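Local coordinates for protein myosin-I heavy chain (Dictyostelium discoideum, PDB 5EJR) that forms the second MyTH4-FERM tandem of the tail of an actin-based class VII motor with ATPase activity, involved in early phagocytosis and adhesion, at residues A7-A10 and S11-R15; I93-R96 and G97-H101; Q110-R113 and Q114-K117; K225-T228 and Y229-I232. All coordinates share one frame; numbering follows the deposited sequence.

Contact 1. Residues A7-A10 and S11-R15; sequences AQWA and STRFR
With CG of Trp9 turned away from its backbone N (chi1 173°) and the Arg13 chain extended from CG to NE, the indole and the guanidinium come to lie one on the other. Their planes are 3° apart and their centres 3.8 Å, a flat stack that is also a cation-pi contact: Arg13 CZ sits 3.7 Å from the centroid of the Trp9 five-membered ring. Arg13 CD rests on the same face, 3.4 Å from Trp9 CE2, and adds a CH-pi contact. The guanidinium is probably kept from swivelling, because Arg13 NH1 also donates within its own plane to a lone pair of Trp9 O at 2.8 Å. Replacing Trp9 by an alanine would probably take away the face on which the Arg13 guanidinium lies and let the group turn about its bond to the backbone carbonyl.

The Phe14 ring takes the methyl of Ala10 over one face, Ala10 CB lying 3.7 Å from Phe14 CD1, while Phe14 CE1 meets the rim of the indole at Trp9 CZ3. Behind these side chains the last turn is closed by Ala10 O, which accepts from both Phe14 N, at 2.8 Å, and Arg13 N. Ser11 OG donates back to Gln8 O at 2.7 Å. Trp9 and Phe14 also touch Cys109 of helix 104-113, and Phe14 meets the ring of Phe42. The whole is a cation-pi stack between residues four apart at the C-terminal end of a helix, at the bend between helix 5-11 and helix 15-25, where Phe14 is the N-cap residue.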
loop_
_atom_site.group_PDB
_atom_site.type_symbol
_atom_site.label_atom_id
_atom_site.label_comp_id
_atom_site.label_asym_id
_atom_site.label_seq_id
_atom_site.Cartn_x
_atom_site.Cartn_y
_atom_site.Cartn_z
ATOM N N ALA A 7 7.476 -37.419 8.745
ATOM C CA ALA A 7 6.878 -38.695 8.336
ATOM C C ALA A 7 5.963 -39.234 9.431
ATOM O O ALA A 7 4.885 -39.731 9.114
ATOM C CB ALA A 7 7.968 -39.710 8.005
ATOM N N GLN A 8 6.373 -39.101 10.719
ATOM C CA GLN A 8 5.589 -39.526 11.888
ATOM C C GLN A 8 4.285 -38.734 11.983
ATOM O O GLN A 8 3.242 -39.310 12.303
ATOM C CB GLN A 8 6.389 -39.369 13.180
ATOM C CG GLN A 8 7.438 -40.462 13.399
ATOM C CD GLN A 8 8.315 -40.197 14.602
ATOM O OE1 GLN A 8 7.890 -39.621 15.617
ATOM N NE2 GLN A 8 9.562 -40.641 14.526
ATOM N N TRP A 9 4.348 -37.411 11.672
ATOM C CA TRP A 9 3.199 -36.506 11.650
ATOM C C TRP A 9 2.270 -36.900 10.490
ATOM O O TRP A 9 1.059 -36.946 10.667
ATOM C CB TRP A 9 3.679 -35.036 11.525
ATOM C CG TRP A 9 2.581 -34.021 11.337
ATOM C CD1 TRP A 9 1.958 -33.294 12.309
ATOM C CD2 TRP A 9 2.000 -33.611 10.093
ATOM N NE1 TRP A 9 1.015 -32.461 11.745
ATOM C CE2 TRP A 9 1.040 -32.617 10.385
ATOM C CE3 TRP A 9 2.231 -33.955 8.751
ATOM C CZ2 TRP A 9 0.296 -31.982 9.386
ATOM C CZ3 TRP A 9 1.474 -33.349 7.764
ATOM C CH2 TRP A 9 0.511 -32.382 8.085
ATOM N N ALA A 10 2.838 -37.177 9.315
ATOM C CA ALA A 10 2.097 -37.557 8.117
ATOM C C ALA A 10 1.487 -38.965 8.198
ATOM O O ALA A 10 0.521 -39.234 7.485
ATOM C CB ALA A 10 2.997 -37.461 6.905
ATOM N N SER A 11 2.053 -39.856 9.055
ATOM C CA SER A 11 1.601 -41.248 9.226
ATOM C C SER A 11 0.098 -41.387 9.528
ATOM O O SER A 11 -0.557 -42.277 8.982
ATOM C CB SER A 11 2.435 -41.966 10.283
ATOM O OG SER A 11 2.037 -41.638 11.607
ATOM N N THR A 12 -0.446 -40.472 10.353
ATOM C CA THR A 12 -1.852 -40.454 10.781
ATOM C C THR A 12 -2.692 -39.352 10.091
ATOM O O THR A 12 -3.792 -39.047 10.572
ATOM C CB THR A 12 -1.902 -40.285 12.315
ATOM O OG1 THR A 12 -1.346 -39.012 12.668
ATOM C CG2 THR A 12 -1.177 -41.399 13.061
ATOM N N ARG A 13 -2.180 -38.733 8.996
ATOM C CA ARG A 13 -2.863 -37.619 8.317
ATOM C C ARG A 13 -2.844 -37.688 6.793
ATOM O O ARG A 13 -3.816 -37.284 6.155
ATOM C CB ARG A 13 -2.298 -36.260 8.781
ATOM C CG ARG A 13 -2.425 -35.967 10.279
ATOM C CD ARG A 13 -1.571 -34.777 10.672
ATOM N NE ARG A 13 -1.753 -34.368 12.069
ATOM C CZ ARG A 13 -1.047 -34.835 13.092
ATOM N NH1 ARG A 13 -0.115 -35.761 12.899
ATOM N NH2 ARG A 13 -1.278 -34.395 14.321
ATOM N N PHE A 14 -1.739 -38.150 6.199
ATOM C CA PHE A 14 -1.634 -38.239 4.742
ATOM C C PHE A 14 -2.511 -39.374 4.227
ATOM O O PHE A 14 -2.669 -40.383 4.918
ATOM C CB PHE A 14 -0.168 -38.468 4.318
ATOM C CG PHE A 14 0.604 -37.261 3.821
ATOM C CD1 PHE A 14 0.583 -36.057 4.523
ATOM C CD2 PHE A 14 1.407 -37.348 2.687
ATOM C CE1 PHE A 14 1.319 -34.953 4.077
ATOM C CE2 PHE A 14 2.150 -36.244 2.244
ATOM C CZ PHE A 14 2.097 -35.053 2.940
ATOM N N ARG A 15 -3.074 -39.204 3.022
ATOM C CA ARG A 15 -3.912 -40.201 2.361
ATOM C C ARG A 15 -3.118 -41.499 2.145
ATOM O O ARG A 15 -3.581 -42.568 2.554
ATOM C CB ARG A 15 -4.433 -39.675 1.011
ATOM C CG ARG A 15 -5.403 -38.500 1.109
ATOM C CD ARG A 15 -6.180 -38.342 -0.180
ATOM N NE ARG A 15 -6.903 -37.070 -0.259
ATOM C CZ ARG A 15 -8.119 -36.856 0.244
ATOM N NH1 ARG A 15 -8.749 -37.817 0.910
ATOM N NH2 ARG A 15 -8.703 -35.673 0.103
#

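Contact 2. Residues I93-R96 and G97-H101; sequences IISR and GIENH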
loop_
_atom_site.group_PDB
_atom_site.type_symbol
_atom_site.label_atom_id
_atom_site.label_comp_id
_atom_site.label_asym_id
_atom_site.label_seq_id
_atom_site.Cartn_x
_atom_site.Cartn_y
_atom_site.Cartn_z
ATOM N N ILE A 93 -1.966 -18.219 -4.280
ATOM C CA ILE A 93 -1.597 -19.260 -3.321
ATOM C C ILE A 93 -1.645 -18.745 -1.908
ATOM O O ILE A 93 -2.207 -19.413 -1.044
ATOM C CB ILE A 93 -0.212 -19.903 -3.648
ATOM C CG1 ILE A 93 -0.207 -20.559 -5.049
ATOM C CG2 ILE A 93 0.223 -20.920 -2.564
ATOM C CD1 ILE A 93 1.182 -20.841 -5.623
ATOM N N ILE A 94 -1.036 -17.576 -1.655
ATOM C CA ILE A 94 -1.011 -17.036 -0.301
ATOM C C ILE A 94 -2.418 -16.574 0.098
ATOM O O ILE A 94 -2.818 -16.818 1.238
ATOM C CB ILE A 94 0.121 -15.989 -0.104
ATOM C CG1 ILE A 94 1.471 -16.728 0.145
ATOM C CG2 ILE A 94 -0.168 -15.014 1.046
ATOM C CD1 ILE A 94 2.587 -16.093 -0.479
ATOM N N SER A 95 -3.189 -16.020 -0.855
ATOM C CA SER A 95 -4.578 -15.597 -0.592
ATOM C C SER A 95 -5.395 -16.824 -0.155
ATOM O O SER A 95 -6.064 -16.780 0.886
ATOM C CB SER A 95 -5.192 -14.943 -1.827
ATOM O OG SER A 95 -6.594 -14.778 -1.677
ATOM N N ARG A 96 -5.249 -17.957 -0.901
ATOM C CA ARG A 96 -5.927 -19.213 -0.564
ATOM C C ARG A 96 -5.559 -19.652 0.856
ATOM O O ARG A 96 -6.443 -20.019 1.623
ATOM C CB ARG A 96 -5.612 -20.298 -1.612
ATOM C CG ARG A 96 -6.385 -21.617 -1.438
ATOM C CD ARG A 96 -6.113 -22.601 -2.556
ATOM N NE ARG A 96 -6.517 -22.111 -3.879
ATOM C CZ ARG A 96 -5.684 -21.625 -4.795
ATOM N NH1 ARG A 96 -4.379 -21.539 -4.541
ATOM N NH2 ARG A 96 -6.146 -21.201 -5.963
ATOM N N GLY A 97 -4.275 -19.549 1.214
ATOM C CA GLY A 97 -3.810 -19.894 2.554
ATOM C C GLY A 97 -4.335 -18.998 3.655
ATOM O O GLY A 97 -4.678 -19.489 4.734
ATOM N N ILE A 98 -4.381 -17.671 3.394
ATOM C CA ILE A 98 -4.907 -16.649 4.327
ATOM C C ILE A 98 -6.388 -16.939 4.680
ATOM O O ILE A 98 -6.713 -17.086 5.862
ATOM C CB ILE A 98 -4.724 -15.191 3.751
ATOM C CG1 ILE A 98 -3.257 -14.711 3.859
ATOM C CG2 ILE A 98 -5.675 -14.184 4.419
ATOM C CD1 ILE A 98 -2.922 -13.465 3.036
ATOM N N GLU A 99 -7.262 -17.036 3.648
ATOM C CA GLU A 99 -8.700 -17.210 3.836
ATOM C C GLU A 99 -9.143 -18.662 4.111
ATOM O O GLU A 99 -10.143 -18.853 4.810
ATOM C CB GLU A 99 -9.512 -16.581 2.691
ATOM C CG GLU A 99 -9.251 -17.127 1.299
ATOM C CD GLU A 99 -9.062 -16.078 0.217
ATOM O OE1 GLU A 99 -8.518 -14.991 0.527
ATOM O OE2 GLU A 99 -9.389 -16.372 -0.955
ATOM N N ASN A 100 -8.417 -19.669 3.595
ATOM C CA ASN A 100 -8.758 -21.067 3.871
ATOM C C ASN A 100 -7.734 -21.604 4.851
ATOM O O ASN A 100 -6.718 -22.199 4.487
ATOM C CB ASN A 100 -8.878 -21.893 2.600
ATOM C CG ASN A 100 -9.871 -21.318 1.634
ATOM O OD1 ASN A 100 -11.086 -21.504 1.778
ATOM N ND2 ASN A 100 -9.372 -20.575 0.653
ATOM N N HIS A 101 -7.973 -21.270 6.101
ATOM C CA HIS A 101 -7.188 -21.566 7.287
ATOM C C HIS A 101 -6.801 -23.058 7.460
ATOM O O HIS A 101 -5.681 -23.371 7.891
ATOM C CB HIS A 101 -7.989 -21.035 8.478
ATOM C CG HIS A 101 -7.721 -21.695 9.782
ATOM N ND1 HIS A 101 -6.734 -21.223 10.634
ATOM C CD2 HIS A 101 -8.361 -22.733 10.373
ATOM C CE1 HIS A 101 -6.767 -22.020 11.692
ATOM N NE2 HIS A 101 -7.735 -22.945 11.581
#
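Asn100 folds back to the carbonyl of Arg96 and grips it twice. Its CG stands beside its own backbone N (chi1 -56°), which carries Asn100 ND2 round to a lone pair of Arg96 O at 3.1 Å, in the carbonyl plane, while Asn100 N reaches the same oxygen at 2.8 Å. Lys63 donates to OD1 of the same amide. With an alanine at Asn100 the Arg96 carbonyl would probably lose its second donor and Lys63 an acceptor, leaving the helix end less firmly fixed.

Glu99 has its CG wedged between backbone N and carbonyl carbon (chi1 60°), and a bend at chi2 turns the carboxylate back along the helix. Ser95 OG donates to Glu99 OE1 at 2.9 Å, approaching from above the carboxylate plane. The same bend sets Glu99 OE1 3.1 Å from Ser95 O, two acceptors facing each other. On another side of the turn, Ile94 CG2 meets Ile98 CD1 at 3.7 Å, next to Thr137 of helix 121-137. The Arg96 chain bends at chi3 and leads its guanidinium to Glu70 and Asn67 on helix 58-75.

Helix 86-99 of the MyTH4 domain thus ends with a side-chain amide doubling a backbone bond at Arg96 O and a hydroxyl-carboxylate bond beside it, and the Ser95 hydroxyl probably gives the carboxylate some relief from the neighbouring carbonyl.

Contact 3. Residues Q110-R113 and Q114-K117; sequences QAYR and QTNK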
loop_
_atom_site.group_PDB
_atom_site.type_symbol
_atom_site.label_atom_id
_atom_site.label_comp_id
_atom_site.label_asym_id
_atom_site.label_seq_id
_atom_site.Cartn_x
_atom_site.Cartn_y
_atom_site.Cartn_z
ATOM N N GLN A 110 2.553 -29.450 0.094
ATOM C CA GLN A 110 2.645 -29.457 -1.382
ATOM C C GLN A 110 3.898 -28.749 -1.867
ATOM O O GLN A 110 4.490 -29.178 -2.862
ATOM C CB GLN A 110 1.446 -28.773 -2.053
ATOM C CG GLN A 110 0.129 -29.534 -2.008
ATOM C CD GLN A 110 -0.982 -28.796 -2.738
ATOM O OE1 GLN A 110 -0.823 -27.671 -3.233
ATOM N NE2 GLN A 110 -2.126 -29.445 -2.872
ATOM N N ALA A 111 4.259 -27.612 -1.209
ATOM C CA ALA A 111 5.412 -26.809 -1.604
ATOM C C ALA A 111 6.671 -27.611 -1.322
ATOM O O ALA A 111 7.511 -27.740 -2.215
ATOM C CB ALA A 111 5.427 -25.480 -0.845
ATOM N N TYR A 112 6.772 -28.183 -0.108
ATOM C CA TYR A 112 7.914 -28.981 0.319
ATOM C C TYR A 112 8.124 -30.232 -0.551
ATOM O O TYR A 112 9.237 -30.457 -1.034
ATOM C CB TYR A 112 7.853 -29.349 1.813
ATOM C CG TYR A 112 9.063 -30.170 2.202
ATOM C CD1 TYR A 112 10.305 -29.567 2.390
ATOM C CD2 TYR A 112 9.005 -31.564 2.225
ATOM C CE1 TYR A 112 11.446 -30.326 2.652
ATOM C CE2 TYR A 112 10.140 -32.332 2.488
ATOM C CZ TYR A 112 11.356 -31.709 2.696
ATOM O OH TYR A 112 12.467 -32.465 2.955
ATOM N N ARG A 113 7.064 -31.035 -0.748
ATOM C CA ARG A 113 7.093 -32.246 -1.589
ATOM C C ARG A 113 7.717 -31.919 -2.951
ATOM O O ARG A 113 8.550 -32.673 -3.447
ATOM C CB ARG A 113 5.665 -32.801 -1.771
ATOM C CG ARG A 113 5.462 -33.687 -3.000
ATOM C CD ARG A 113 4.041 -33.609 -3.500
ATOM N NE ARG A 113 3.883 -34.171 -4.835
ATOM C CZ ARG A 113 3.451 -35.404 -5.080
ATOM N NH1 ARG A 113 3.181 -36.230 -4.078
ATOM N NH2 ARG A 113 3.295 -35.824 -6.327
ATOM N N GLN A 114 7.349 -30.771 -3.531
ATOM C CA GLN A 114 7.853 -30.418 -4.847
ATOM C C GLN A 114 9.339 -29.977 -4.850
ATOM O O GLN A 114 9.947 -29.928 -5.917
ATOM C CB GLN A 114 6.926 -29.410 -5.511
ATOM C CG GLN A 114 5.580 -30.026 -5.937
ATOM C CD GLN A 114 5.709 -31.037 -7.062
ATOM O OE1 GLN A 114 5.861 -32.245 -6.846
ATOM N NE2 GLN A 114 5.671 -30.558 -8.286
ATOM N N THR A 115 9.940 -29.767 -3.667
ATOM C CA THR A 115 11.371 -29.418 -3.541
ATOM C C THR A 115 12.234 -30.681 -3.330
ATOM O O THR A 115 13.445 -30.630 -3.528
ATOM C CB THR A 115 11.629 -28.449 -2.364
ATOM O OG1 THR A 115 11.559 -29.151 -1.126
ATOM C CG2 THR A 115 10.709 -27.243 -2.358
ATOM N N ASN A 116 11.615 -31.778 -2.869
ATOM C CA ASN A 116 12.270 -33.052 -2.566
ATOM C C ASN A 116 12.366 -33.936 -3.816
ATOM O O ASN A 116 11.339 -34.337 -4.360
ATOM C CB ASN A 116 11.496 -33.764 -1.447
ATOM C CG ASN A 116 12.306 -34.648 -0.537
ATOM O OD1 ASN A 116 13.492 -34.419 -0.272
ATOM N ND2 ASN A 116 11.641 -35.624 0.055
ATOM N N LYS A 117 13.605 -34.219 -4.272
ATOM C CA LYS A 117 13.940 -35.053 -5.441
ATOM C C LYS A 117 13.365 -34.477 -6.746
ATOM O O LYS A 117 12.711 -35.165 -7.533
ATOM C CB LYS A 117 13.577 -36.545 -5.234
ATOM C CG LYS A 117 14.255 -37.187 -4.020
ATOM C CD LYS A 117 13.950 -38.684 -3.907
ATOM C CE LYS A 117 14.384 -39.288 -2.585
ATOM N NZ LYS A 117 15.864 -39.314 -2.416
#
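Gln114 lies alongside Arg113, both side chains pointing the same way. Gln114 N makes weak bonds to Gln110 O and Ala111 O, both at 3.3 Å, as the helical pattern gives way. The side chain bends at chi2 (-67°), and the bend brings Gln114 OE1 to the edge of the Arg113 guanidinium, where Arg113 NE donates weakly to it at 3.4 Å. That oxygen also accepts from Asn45 N, while Arg113 NH1 reaches Ala41 O; the two neighbours therefore both bond to the loop holding Ala41 and Asn45.

Thr115 follows with its hydroxyl between backbone N and carbonyl carbon (chi1 75°). From there Thr115 OG1 donates to a lone pair of Tyr112 O at 2.7 Å, in the carbonyl plane. Thr115 N also donates to Tyr112 O, at 2.8 Å. The other branch, Thr115 CG2, presses on Ala111 O at 3.2 Å, and the Thr115 side chain also touches Phe128 of helix 121-137.

Asn116 completes a type I turn that starts at Arg113: Asn116 N donates to Arg113 O at 3.2 Å and more weakly to Tyr112 O. Its amide plane lies 35° from that of the Tyr112 ring, with Asn116 OD1 3.9 Å from Tyr112 OH. The phenol itself bonds to Gln151 on helix 142-159.

In chemical terms, carbonyls at the end of the helix are taken up by the turn. Tyr112 O is paid for twice by Thr115, and Arg113 O is taken by Asn116 N, while the side chains reach helices 58-75, 121-137 and 142-159 and the loop of residues 41-45.

Contact 4. Residues K225-T228 and Y229-I232; sequences KINT and YTTI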
loop_
_atom_site.group_PDB
_atom_site.type_symbol
_atom_site.label_atom_id
_atom_site.label_comp_id
_atom_site.label_asym_id
_atom_site.label_seq_id
_atom_site.Cartn_x
_atom_site.Cartn_y
_atom_site.Cartn_z
ATOM N N LYS A 225 14.545 2.703 2.920
ATOM C CA LYS A 225 14.832 1.308 3.304
ATOM C C LYS A 225 13.495 0.606 3.592
ATOM O O LYS A 225 12.630 1.168 4.278
ATOM C CB LYS A 225 15.755 1.243 4.528
ATOM C CG LYS A 225 17.209 1.593 4.218
ATOM C CD LYS A 225 18.001 1.969 5.483
ATOM C CE LYS A 225 18.600 0.786 6.214
ATOM N NZ LYS A 225 19.214 1.185 7.511
ATOM N N ILE A 226 13.312 -0.585 3.009
ATOM C CA ILE A 226 12.070 -1.365 3.079
ATOM C C ILE A 226 12.334 -2.804 3.544
ATOM O O ILE A 226 13.234 -3.465 3.039
ATOM C CB ILE A 226 11.341 -1.277 1.690
ATOM C CG1 ILE A 226 9.910 -1.813 1.706
ATOM C CG2 ILE A 226 12.118 -1.925 0.552
ATOM C CD1 ILE A 226 9.165 -1.582 0.342
ATOM N N ASN A 227 11.582 -3.259 4.534
ATOM C CA ASN A 227 11.653 -4.626 5.047
ATOM C C ASN A 227 10.264 -5.235 4.826
ATOM O O ASN A 227 9.319 -4.501 4.528
ATOM C CB ASN A 227 11.999 -4.648 6.540
ATOM C CG ASN A 227 13.030 -3.637 6.990
ATOM O OD1 ASN A 227 14.012 -3.340 6.294
ATOM N ND2 ASN A 227 12.834 -3.097 8.187
ATOM N N THR A 228 10.136 -6.567 5.002
ATOM C CA THR A 228 8.897 -7.352 4.858
ATOM C C THR A 228 7.689 -6.710 5.533
ATOM O O THR A 228 6.615 -6.663 4.946
ATOM C CB THR A 228 9.123 -8.770 5.433
ATOM O OG1 THR A 228 10.264 -9.334 4.790
ATOM C CG2 THR A 228 7.925 -9.688 5.244
ATOM N N TYR A 229 7.878 -6.218 6.762
ATOM C CA TYR A 229 6.822 -5.692 7.593
ATOM C C TYR A 229 6.798 -4.167 7.708
ATOM O O TYR A 229 6.121 -3.645 8.589
ATOM C CB TYR A 229 6.898 -6.357 8.977
ATOM C CG TYR A 229 6.852 -7.878 8.916
ATOM C CD1 TYR A 229 5.657 -8.549 8.677
ATOM C CD2 TYR A 229 8.008 -8.639 9.066
ATOM C CE1 TYR A 229 5.601 -9.945 8.645
ATOM C CE2 TYR A 229 7.972 -10.038 8.997
ATOM C CZ TYR A 229 6.762 -10.683 8.795
ATOM O OH TYR A 229 6.704 -12.051 8.710
ATOM N N THR A 230 7.494 -3.448 6.820
ATOM C CA THR A 230 7.499 -1.980 6.916
ATOM C C THR A 230 6.103 -1.391 6.673
ATOM O O THR A 230 5.458 -1.703 5.665
ATOM C CB THR A 230 8.576 -1.373 6.015
ATOM O OG1 THR A 230 9.846 -1.912 6.399
ATOM C CG2 THR A 230 8.634 0.170 6.111
ATOM N N THR A 231 5.660 -0.521 7.586
ATOM C CA THR A 231 4.384 0.177 7.409
ATOM C C THR A 231 4.594 1.476 6.623
ATOM O O THR A 231 5.709 2.017 6.550
ATOM C CB THR A 231 3.727 0.507 8.748
ATOM O OG1 THR A 231 4.571 1.415 9.454
ATOM C CG2 THR A 231 3.379 -0.725 9.571
ATOM N N ILE A 232 3.500 2.021 6.089
ATOM C CA ILE A 232 3.512 3.290 5.362
ATOM C C ILE A 232 3.949 4.432 6.309
ATOM O O ILE A 232 4.681 5.329 5.883
ATOM C CB ILE A 232 2.129 3.479 4.673
ATOM C CG1 ILE A 232 1.967 2.420 3.542
ATOM C CG2 ILE A 232 1.878 4.936 4.168
ATOM C CD1 ILE A 232 2.802 2.614 2.198
HETATM O O HOH W 1 5.575 -4.238 4.212
#
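Thr230 turns its side chain toward the start of the type I turn that begins at Asn227. Starting at the root, Thr230 CB lies 3.5 Å from Asn227 O. OG1 stands beside its own backbone N (chi1 -58°), which presents it to the backbone of Asn227: Asn227 N donates to Thr230 OG1 at 2.9 Å with an angle of 155° at the hydrogen. Thr230 OG1 is also 3.5 Å from Asn227 CB. In the reverse direction Thr230 N donates to Asn227 O at 3.1 Å, and this is the bond that closes the turn from Asn227 to Thr230. Backbone and side chain of one threonine thus hold the backbone N and O of Asn227.

At the two corner positions of the turn, Thr228 and Tyr229 point the same way. The methyl Thr228 CG2 sits over the centre of the Tyr229 ring, 3.8 Å from its centroid and 11° off the normal, a CH-pi contact with the methyl squarely on the face. Tyr229 OH goes on to Ile136 O at the end of helix 121-137. A water donates to Thr228 O at 2.7 Å and to Thr230 O, bridging the outgoing chain.

The turn connects strand 221-225 to helix 232-243 in the ubiquitin-like lobe of the FERM domain, with Thr231 as N-cap of that helix. Ile226 and Thr230 pack on Ile274 at the start of helix 274-283, whereas Tyr229 reaches across to the MyTH4 domain.

How the contacts relate
From the N terminus, contact 1 comes first, at the bend between helix 5-11 and helix 15-25. Contact 2 ends helix 86-99, and contact 3 ends helix 104-113, the next helix in the chain; contact 4 turns from strand 221-225 towards helix 232-243. Each closes a short local turn, and all four follow in series, none enclosing or crossing another. Contacts 1 and 3 have centres about 16 Å apart; contact 1 packs on helix 104-113, which carries contact 3, and both touch the loop around Ala41 and Phe42. Contacts 2 and 3 both lean on helices 58-75 and 121-137. Contact 4 touches the end of helix 121-137 through Tyr229, one link between the FERM and MyTH4 parts.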